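Local coordinates for glucose-inhibited division protein A-related protein, probable oxidoreductase (Thermus thermophilus, PDB 2CUL) that binds flavin-adenine dinucleotide in a Rossmann fold and is probably an oxidoreductase, a small form of the glucose-inhibited division protein A family, at residues 15-20 with 52-57; 27-32 with 82-87; 93-98 with 111-116. All blocks are in the same frame, centred on the assembly; numbering follows the deposited sequence.

Contact 1: 15-20 with 52-57; sequences GAETAF and PGSLLE
Glu17 reaches from helix 13-24 to the first turn of helix 55-59 and lays its carboxylate against two backbone amides there. Glu17 OE2 accepts from Leu55 N at 2.8 Å in an almost straight bond (177°), while Glu17 OE1 takes a longer one from Leu56 N at 3.3 Å. Both oxygens use their syn lone pairs, so the carboxylate is gripped like a fork and its rotation is fixed. The chain leaves the helix with CG anti to the backbone N and then bends at chi2 (70°), which brings the acid round to the amides. Ser217 OG is also hydrogen-bonded to OE1, and the partial positive charge of a helix start would probably favour the ionised acid in this buried place. The Leu55 and Glu17 side chains slide past each other in opposite directions. Leu55 CB lies over one face of the Phe20 ring, displaced toward the rim, 4.0 Å from Phe20 CG, and Leu55 CD2 meets Ala16 CB at 3.8 Å. Ser54 is the N-cap of helix 55-59, its OG accepting from Glu57 N at 3.0 Å and also hydrogen-bonded to Pro51 O. Gly15 belongs to the GxGxxG pattern expected of a Rossmann dinucleotide-binding helix, and it touches the FAD. Helix 67-79 packs on Ala16 and Leu55 through Leu78, helix 213-230 brings Ser217 against Ser54 and Leu56, and Ile8 of strand 6-9 lies against Thr18 and Ala19.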
loop_
_atom_site.group_PDB
_atom_site.type_symbol
_atom_site.label_atom_id
_atom_site.label_comp_id
_atom_site.label_asym_id
_atom_site.label_seq_id
_atom_site.Cartn_x
_atom_site.Cartn_y
_atom_site.Cartn_z
ATOM N N GLY A 15 1.576 -0.996 3.477
ATOM C CA GLY A 15 0.351 -1.764 3.630
ATOM C C GLY A 15 0.531 -3.111 4.301
ATOM O O GLY A 15 -0.259 -3.490 5.162
ATOM N N ALA A 16 1.564 -3.844 3.902
ATOM C CA ALA A 16 1.822 -5.153 4.498
ATOM C C ALA A 16 2.252 -5.013 5.958
ATOM O O ALA A 16 1.893 -5.841 6.798
ATOM C CB ALA A 16 2.892 -5.890 3.700
ATOM N N GLU A 17 3.015 -3.970 6.270
ATOM C CA GLU A 17 3.451 -3.768 7.648
ATOM C C GLU A 17 2.220 -3.483 8.508
ATOM O O GLU A 17 2.108 -3.981 9.628
ATOM C CB GLU A 17 4.438 -2.603 7.752
ATOM C CG GLU A 17 5.182 -2.566 9.078
ATOM C CD GLU A 17 6.182 -3.702 9.210
ATOM O OE1 GLU A 17 7.144 -3.743 8.414
ATOM O OE2 GLU A 17 6.008 -4.553 10.109
ATOM N N THR A 18 1.297 -2.679 7.985
ATOM C CA THR A 18 0.075 -2.367 8.724
ATOM C C THR A 18 -0.673 -3.672 9.008
ATOM O O THR A 18 -1.105 -3.927 10.137
ATOM C CB THR A 18 -0.864 -1.434 7.917
ATOM O OG1 THR A 18 -0.167 -0.232 7.569
ATOM C CG2 THR A 18 -2.094 -1.073 8.737
ATOM N N ALA A 19 -0.816 -4.498 7.977
ATOM C CA ALA A 19 -1.511 -5.776 8.106
ATOM C C ALA A 19 -0.827 -6.665 9.134
ATOM O O ALA A 19 -1.484 -7.330 9.938
ATOM C CB ALA A 19 -1.552 -6.486 6.758
ATOM N N PHE A 20 0.501 -6.669 9.103
ATOM C CA PHE A 20 1.288 -7.485 10.016
ATOM C C PHE A 20 0.993 -7.213 11.487
ATOM O O PHE A 20 0.668 -8.133 12.235
ATOM C CB PHE A 20 2.781 -7.277 9.754
ATOM C CG PHE A 20 3.672 -8.048 10.685
ATOM C CD1 PHE A 20 3.892 -9.406 10.492
ATOM C CD2 PHE A 20 4.272 -7.418 11.771
ATOM C CE1 PHE A 20 4.700 -10.130 11.370
ATOM C CE2 PHE A 20 5.079 -8.131 12.656
ATOM C CZ PHE A 20 5.293 -9.491 12.454
ATOM N N PRO A 52 12.700 -2.329 14.628
ATOM C CA PRO A 52 12.719 -3.553 15.435
ATOM C C PRO A 52 11.431 -4.379 15.410
ATOM O O PRO A 52 10.337 -3.855 15.617
ATOM C CB PRO A 52 13.045 -3.032 16.833
ATOM C CG PRO A 52 13.921 -1.849 16.545
ATOM C CD PRO A 52 13.178 -1.176 15.411
ATOM N N GLY A 53 11.578 -5.676 15.145
ATOM C CA GLY A 53 10.445 -6.588 15.113
ATOM C C GLY A 53 9.480 -6.446 13.951
ATOM O O GLY A 53 8.451 -7.118 13.915
ATOM N N SER A 54 9.813 -5.589 12.994
ATOM C CA SER A 54 8.950 -5.359 11.840
ATOM C C SER A 54 8.962 -6.497 10.829
ATOM O O SER A 54 9.860 -7.337 10.826
ATOM C CB SER A 54 9.369 -4.075 11.122
ATOM O OG SER A 54 10.700 -4.182 10.634
ATOM N N LEU A 55 7.951 -6.511 9.967
ATOM C CA LEU A 55 7.861 -7.508 8.911
ATOM C C LEU A 55 9.080 -7.289 8.021
ATOM O O LEU A 55 9.678 -8.236 7.517
ATOM C CB LEU A 55 6.585 -7.302 8.091
ATOM C CG LEU A 55 6.468 -8.121 6.805
ATOM C CD1 LEU A 55 6.359 -9.603 7.138
ATOM C CD2 LEU A 55 5.245 -7.662 6.021
ATOM N N LEU A 56 9.439 -6.022 7.836
ATOM C CA LEU A 56 10.590 -5.658 7.018
ATOM C C LEU A 56 11.861 -6.324 7.554
ATOM O O LEU A 56 12.625 -6.917 6.794
ATOM C CB LEU A 56 10.753 -4.131 6.999
ATOM C CG LEU A 56 12.031 -3.558 6.378
ATOM C CD1 LEU A 56 12.177 -4.028 4.938
ATOM C CD2 LEU A 56 11.982 -2.032 6.451
ATOM N N GLU A 57 12.075 -6.237 8.865
ATOM C CA GLU A 57 13.253 -6.841 9.483
ATOM C C GLU A 57 13.229 -8.362 9.352
ATOM O O GLU A 57 14.240 -8.987 9.032
ATOM C CB GLU A 57 13.332 -6.456 10.963
ATOM C CG GLU A 57 14.501 -7.097 11.706
ATOM C CD GLU A 57 14.659 -6.578 13.125
ATOM O OE1 GLU A 57 13.711 -6.709 13.922
ATOM O OE2 GLU A 57 15.739 -6.040 13.441
#

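Contact 2: 27-32 with 82-87; sequences VRVGLL and RPLHLF
Val29 and Leu31 alternate with Pro83, His85 and Phe87 in the hydrogen bonding of two parallel strands, 29-33 and 84-97, neighbours in the Rossmann-type sheet. Val29 N donates to Pro83 O at 3.1 Å, His85 N to Val29 O, Leu31 N to His85 O at 2.9 Å, and Phe87 N to Leu31 O. The segment axes run 16° from parallel. Between these bonds lie CA-H...O contacts, among them Leu86 CA to Leu31 O at 3.4 Å.

Apolar contacts occupy both faces of the sheet. On the face of Val29 and Leu31, Leu84 turns its CD1 back over the neighbouring strand, 3.5 Å from Val29 CG1 and also against Leu31 CB. Leu86 lies beside Leu31, pointing the same way, with CD1 at 3.8 Å from Leu31 CG. Ala19 and Leu22 of helix 13-24 pack on this face.

Aromatic contacts belong to the other face. The chi1 of Phe87 (64°) sets CG between its own N and carbonyl carbon and swings the ring across to Leu32, whose CB is 3.6 Å from Phe87 CZ. Leu32 CA stands over one ring face near the rim, while Gly30 CA lies at the ring edge. Phe87 CD2 in turn sits over the His85 ring, 3.9 Å above its plane; His85 ND1 is hydrogen-bonded to Tyr4 OH.

The division of labour is clear: the backbone groups facing the neighbouring strand pair with one another, whereas side chains add apolar contact on both faces, and on the Phe87 side Leu32 also touches the FAD.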
loop_
_atom_site.group_PDB
_atom_site.type_symbol
_atom_site.label_atom_id
_atom_site.label_comp_id
_atom_site.label_asym_id
_atom_site.label_seq_id
_atom_site.Cartn_x
_atom_site.Cartn_y
_atom_site.Cartn_z
ATOM N N VAL A 27 -6.720 -8.650 14.892
ATOM C CA VAL A 27 -7.653 -7.892 14.073
ATOM C C VAL A 27 -7.895 -8.636 12.766
ATOM O O VAL A 27 -6.956 -9.155 12.160
ATOM C CB VAL A 27 -7.101 -6.483 13.763
ATOM C CG1 VAL A 27 -8.078 -5.713 12.876
ATOM C CG2 VAL A 27 -6.867 -5.730 15.061
ATOM N N ARG A 28 -9.156 -8.708 12.350
ATOM C CA ARG A 28 -9.511 -9.380 11.106
ATOM C C ARG A 28 -9.138 -8.447 9.965
ATOM O O ARG A 28 -9.822 -7.453 9.710
ATOM C CB ARG A 28 -11.008 -9.683 11.070
ATOM C CG ARG A 28 -11.466 -10.650 12.151
ATOM C CD ARG A 28 -12.970 -10.827 12.107
ATOM N NE ARG A 28 -13.652 -9.544 12.247
ATOM C CZ ARG A 28 -14.958 -9.366 12.093
ATOM N NH1 ARG A 28 -15.738 -10.393 11.788
ATOM N NH2 ARG A 28 -15.485 -8.159 12.243
ATOM N N VAL A 29 -8.051 -8.774 9.280
ATOM C CA VAL A 29 -7.565 -7.948 8.185
ATOM C C VAL A 29 -7.677 -8.565 6.801
ATOM O O VAL A 29 -7.387 -9.743 6.597
ATOM C CB VAL A 29 -6.081 -7.581 8.393
ATOM C CG1 VAL A 29 -5.591 -6.703 7.246
ATOM C CG2 VAL A 29 -5.903 -6.877 9.719
ATOM N N GLY A 30 -8.103 -7.741 5.854
ATOM C CA GLY A 30 -8.190 -8.168 4.474
ATOM C C GLY A 30 -7.141 -7.345 3.753
ATOM O O GLY A 30 -7.205 -6.115 3.768
ATOM N N LEU A 31 -6.158 -8.012 3.155
ATOM C CA LEU A 31 -5.097 -7.325 2.429
ATOM C C LEU A 31 -5.276 -7.605 0.944
ATOM O O LEU A 31 -4.956 -8.691 0.453
ATOM C CB LEU A 31 -3.727 -7.816 2.906
ATOM C CG LEU A 31 -2.485 -7.171 2.283
ATOM C CD1 LEU A 31 -2.552 -5.647 2.417
ATOM C CD2 LEU A 31 -1.244 -7.711 2.985
ATOM N N LEU A 32 -5.806 -6.608 0.242
ATOM C CA LEU A 32 -6.084 -6.695 -1.188
ATOM C C LEU A 32 -4.936 -6.096 -1.990
ATOM O O LEU A 32 -4.470 -5.000 -1.681
ATOM C CB LEU A 32 -7.388 -5.943 -1.472
ATOM C CG LEU A 32 -7.973 -5.830 -2.880
ATOM C CD1 LEU A 32 -9.444 -5.434 -2.762
ATOM C CD2 LEU A 32 -7.202 -4.807 -3.702
ATOM N N ARG A 82 -2.700 -15.948 10.874
ATOM C CA ARG A 82 -4.074 -16.447 10.913
ATOM C C ARG A 82 -5.196 -15.432 10.672
ATOM O O ARG A 82 -6.105 -15.682 9.880
ATOM C CB ARG A 82 -4.317 -17.147 12.255
ATOM C CG ARG A 82 -3.290 -18.211 12.589
ATOM C CD ARG A 82 -3.734 -19.580 12.116
ATOM N NE ARG A 82 -4.887 -20.065 12.871
ATOM C CZ ARG A 82 -4.884 -20.280 14.183
ATOM N NH1 ARG A 82 -3.785 -20.057 14.893
ATOM N NH2 ARG A 82 -5.979 -20.719 14.788
ATOM N N PRO A 83 -5.156 -14.278 11.355
ATOM C CA PRO A 83 -6.210 -13.270 11.177
ATOM C C PRO A 83 -6.148 -12.484 9.873
ATOM O O PRO A 83 -7.001 -11.637 9.615
ATOM C CB PRO A 83 -6.025 -12.349 12.386
ATOM C CG PRO A 83 -5.256 -13.196 13.377
ATOM C CD PRO A 83 -4.296 -13.929 12.496
ATOM N N LEU A 84 -5.141 -12.765 9.058
ATOM C CA LEU A 84 -4.974 -12.049 7.804
ATOM C C LEU A 84 -5.378 -12.836 6.576
ATOM O O LEU A 84 -5.054 -14.016 6.450
ATOM C CB LEU A 84 -3.513 -11.617 7.643
ATOM C CG LEU A 84 -3.149 -10.919 6.328
ATOM C CD1 LEU A 84 -3.966 -9.638 6.173
ATOM C CD2 LEU A 84 -1.661 -10.604 6.326
ATOM N N HIS A 85 -6.103 -12.180 5.677
ATOM C CA HIS A 85 -6.479 -12.813 4.420
ATOM C C HIS A 85 -5.885 -11.975 3.300
ATOM O O HIS A 85 -6.334 -10.857 3.044
ATOM C CB HIS A 85 -7.987 -12.881 4.218
ATOM C CG HIS A 85 -8.377 -13.653 2.996
ATOM N ND1 HIS A 85 -9.556 -13.436 2.316
ATOM C CD2 HIS A 85 -7.738 -14.648 2.336
ATOM C CE1 HIS A 85 -9.626 -14.264 1.288
ATOM N NE2 HIS A 85 -8.537 -15.010 1.277
ATOM N N LEU A 86 -4.859 -12.518 2.657
ATOM C CA LEU A 86 -4.189 -11.849 1.553
ATOM C C LEU A 86 -4.812 -12.367 0.268
ATOM O O LEU A 86 -4.834 -13.575 0.026
ATOM C CB LEU A 86 -2.691 -12.171 1.582
ATOM C CG LEU A 86 -1.853 -11.793 0.358
ATOM C CD1 LEU A 86 -1.908 -10.286 0.121
ATOM C CD2 LEU A 86 -0.411 -12.243 0.586
ATOM N N PHE A 87 -5.339 -11.467 -0.555
ATOM C CA PHE A 87 -5.954 -11.908 -1.799
ATOM C C PHE A 87 -5.694 -10.945 -2.946
ATOM O O PHE A 87 -5.350 -9.777 -2.734
ATOM C CB PHE A 87 -7.463 -12.134 -1.597
ATOM C CG PHE A 87 -8.230 -10.889 -1.245
ATOM C CD1 PHE A 87 -8.879 -10.155 -2.234
ATOM C CD2 PHE A 87 -8.310 -10.454 0.075
ATOM C CE1 PHE A 87 -9.600 -9.008 -1.918
ATOM C CE2 PHE A 87 -9.029 -9.302 0.406
ATOM C CZ PHE A 87 -9.676 -8.578 -0.595
#

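Contact 3: 93-98 with 111-116; sequences GLLLEG and PARGEK
Leu95 overlaps the guanidinium of Arg113, its CD1 standing over the centre of one face, 4.2 Å above the plane. The two residues belong to the antiparallel edge of the mixed Rossmann-type sheet, where strand 100-106 runs between strand 84-97 and the outermost strand 112-113. Because the strands of this contact are second neighbours, they meet through side chains: the nearest CA atoms, of Leu95 and Pro111, are 7.8 Å apart. Strand 100-106 pairs with each, by backbone hydrogen bonds of Leu95 with Val102 and Gly103 on one side and of Ala112 with Val104 on the other.

A single methyl does most of the touching. Leu95 CD1 approaches Pro111 CB at 3.5 Å, with the leucine side chain running at a slant to the proline ring, and it also lies 3.7 Å from Ala112 O. The leucine's chi1 of -75° places CG opposite the carbonyl carbon, and with chi2 fully extended CD1 is carried outward over strand 100-106 to the edge strand. The chain of Arg113 runs extended from CG to NE, and the turn at chi4 (-80°) presents a face of the guanidinium to the methyl; Leu95 CD1 is 4.1 Å from Arg113 CG as well.

Charge adds a weaker, long-range element at this exposed surface. Glu97, two residues on from Leu95 and directed toward the same strand, probably gives mild attraction rather than a salt bridge, for its OE2 remains 4.3 Å from Arg113 NH1.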
loop_
_atom_site.group_PDB
_atom_site.type_symbol
_atom_site.label_atom_id
_atom_site.label_comp_id
_atom_site.label_asym_id
_atom_site.label_seq_id
_atom_site.Cartn_x
_atom_site.Cartn_y
_atom_site.Cartn_z
ATOM N N GLY A 93 -12.019 1.700 -7.598
ATOM C CA GLY A 93 -12.781 2.821 -7.082
ATOM C C GLY A 93 -13.227 2.601 -5.653
ATOM O O GLY A 93 -13.079 1.509 -5.108
ATOM N N LEU A 94 -13.773 3.641 -5.038
ATOM C CA LEU A 94 -14.228 3.544 -3.660
ATOM C C LEU A 94 -15.703 3.177 -3.561
ATOM O O LEU A 94 -16.538 3.737 -4.278
ATOM C CB LEU A 94 -14.002 4.878 -2.937
ATOM C CG LEU A 94 -12.578 5.446 -2.924
ATOM C CD1 LEU A 94 -12.551 6.710 -2.076
ATOM C CD2 LEU A 94 -11.607 4.411 -2.365
ATOM N N LEU A 95 -16.026 2.216 -2.697
ATOM C CA LEU A 95 -17.420 1.843 -2.486
ATOM C C LEU A 95 -17.924 2.835 -1.448
ATOM O O LEU A 95 -17.370 2.923 -0.352
ATOM C CB LEU A 95 -17.540 0.425 -1.927
ATOM C CG LEU A 95 -17.302 -0.753 -2.865
ATOM C CD1 LEU A 95 -17.471 -2.050 -2.081
ATOM C CD2 LEU A 95 -18.293 -0.702 -4.021
ATOM N N LEU A 96 -18.974 3.575 -1.785
ATOM C CA LEU A 96 -19.499 4.575 -0.867
ATOM C C LEU A 96 -20.947 4.377 -0.452
ATOM O O LEU A 96 -21.775 3.892 -1.221
ATOM C CB LEU A 96 -19.387 5.972 -1.489
ATOM C CG LEU A 96 -18.038 6.453 -2.029
ATOM C CD1 LEU A 96 -18.202 7.857 -2.612
ATOM C CD2 LEU A 96 -17.005 6.459 -0.914
ATOM N N GLU A 97 -21.228 4.752 0.788
ATOM C CA GLU A 97 -22.578 4.734 1.331
ATOM C C GLU A 97 -22.629 6.162 1.854
ATOM O O GLU A 97 -22.176 6.455 2.965
ATOM C CB GLU A 97 -22.720 3.709 2.461
ATOM C CG GLU A 97 -22.450 2.286 2.000
ATOM C CD GLU A 97 -22.901 1.230 2.993
ATOM O OE1 GLU A 97 -22.884 1.499 4.213
ATOM O OE2 GLU A 97 -23.260 0.121 2.547
ATOM N N GLY A 98 -23.137 7.063 1.021
ATOM C CA GLY A 98 -23.178 8.458 1.406
ATOM C C GLY A 98 -21.749 8.971 1.379
ATOM O O GLY A 98 -21.042 8.795 0.384
ATOM N N PRO A 111 -16.778 -6.804 -5.182
ATOM C CA PRO A 111 -16.343 -5.712 -4.309
ATOM C C PRO A 111 -15.706 -6.301 -3.053
ATOM O O PRO A 111 -15.970 -7.452 -2.694
ATOM C CB PRO A 111 -17.645 -4.973 -4.007
ATOM C CG PRO A 111 -18.673 -6.066 -4.057
ATOM C CD PRO A 111 -18.249 -6.860 -5.271
ATOM N N ALA A 112 -14.850 -5.520 -2.402
ATOM C CA ALA A 112 -14.199 -5.942 -1.167
ATOM C C ALA A 112 -14.622 -4.905 -0.139
ATOM O O ALA A 112 -14.561 -3.705 -0.405
ATOM C CB ALA A 112 -12.688 -5.945 -1.335
ATOM N N ARG A 113 -15.048 -5.360 1.033
ATOM C CA ARG A 113 -15.515 -4.439 2.063
ATOM C C ARG A 113 -14.737 -4.500 3.368
ATOM O O ARG A 113 -14.179 -5.537 3.730
ATOM C CB ARG A 113 -16.998 -4.702 2.343
ATOM C CG ARG A 113 -17.894 -4.474 1.137
ATOM C CD ARG A 113 -19.262 -5.108 1.330
ATOM N NE ARG A 113 -20.110 -4.922 0.157
ATOM C CZ ARG A 113 -20.769 -3.802 -0.119
ATOM N NH1 ARG A 113 -20.687 -2.761 0.701
ATOM N NH2 ARG A 113 -21.501 -3.719 -1.220
ATOM N N GLY A 114 -14.712 -3.372 4.071
ATOM C CA GLY A 114 -14.021 -3.295 5.342
ATOM C C GLY A 114 -14.615 -2.193 6.200
ATOM O O GLY A 114 -15.111 -1.199 5.673
ATOM N N GLU A 115 -14.575 -2.365 7.519
ATOM C CA GLU A 115 -15.113 -1.357 8.431
ATOM C C GLU A 115 -14.304 -0.077 8.264
ATOM O O GLU A 115 -14.831 1.038 8.342
ATOM C CB GLU A 115 -15.043 -1.871 9.869
ATOM C CG GLU A 115 -16.063 -2.962 10.156
ATOM C CD GLU A 115 -15.894 -3.589 11.524
ATOM O OE1 GLU A 115 -15.316 -2.934 12.416
ATOM O OE2 GLU A 115 -16.354 -4.735 11.707
ATOM N N LYS A 116 -13.009 -0.254 8.034
ATOM C CA LYS A 116 -12.101 0.857 7.795
ATOM C C LYS A 116 -11.331 0.467 6.546
ATOM O O LYS A 116 -10.924 -0.687 6.403
ATOM C CB LYS A 116 -11.158 1.055 8.981
ATOM C CG LYS A 116 -11.881 1.553 10.225
ATOM C CD LYS A 116 -10.937 1.774 11.383
ATOM C CE LYS A 116 -11.687 2.341 12.573
ATOM N NZ LYS A 116 -12.862 1.496 12.922
#

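How the contacts relate
From the N terminus, strand 6-9 leads into helix 13-24, which opens contact 1, and the chain then runs through strand 29-33, which opens contact 2. Contact 1 closes first, at 52-57; contact 2 closes at 82-87, so the two cross along the chain. They also touch in space, where Ala19 packs on Val29, Leu31 and Leu84, setting the helix on the parallel part of the mixed sheet. Contact 3 comes later, in series, as a short closure across strand 100-106. It shares strand 84-97 with contact 2 and meets it where Leu32 and Phe87 pack on Ala112. Contacts 1 and 3 remain apart, about 9 Å between nearest atoms.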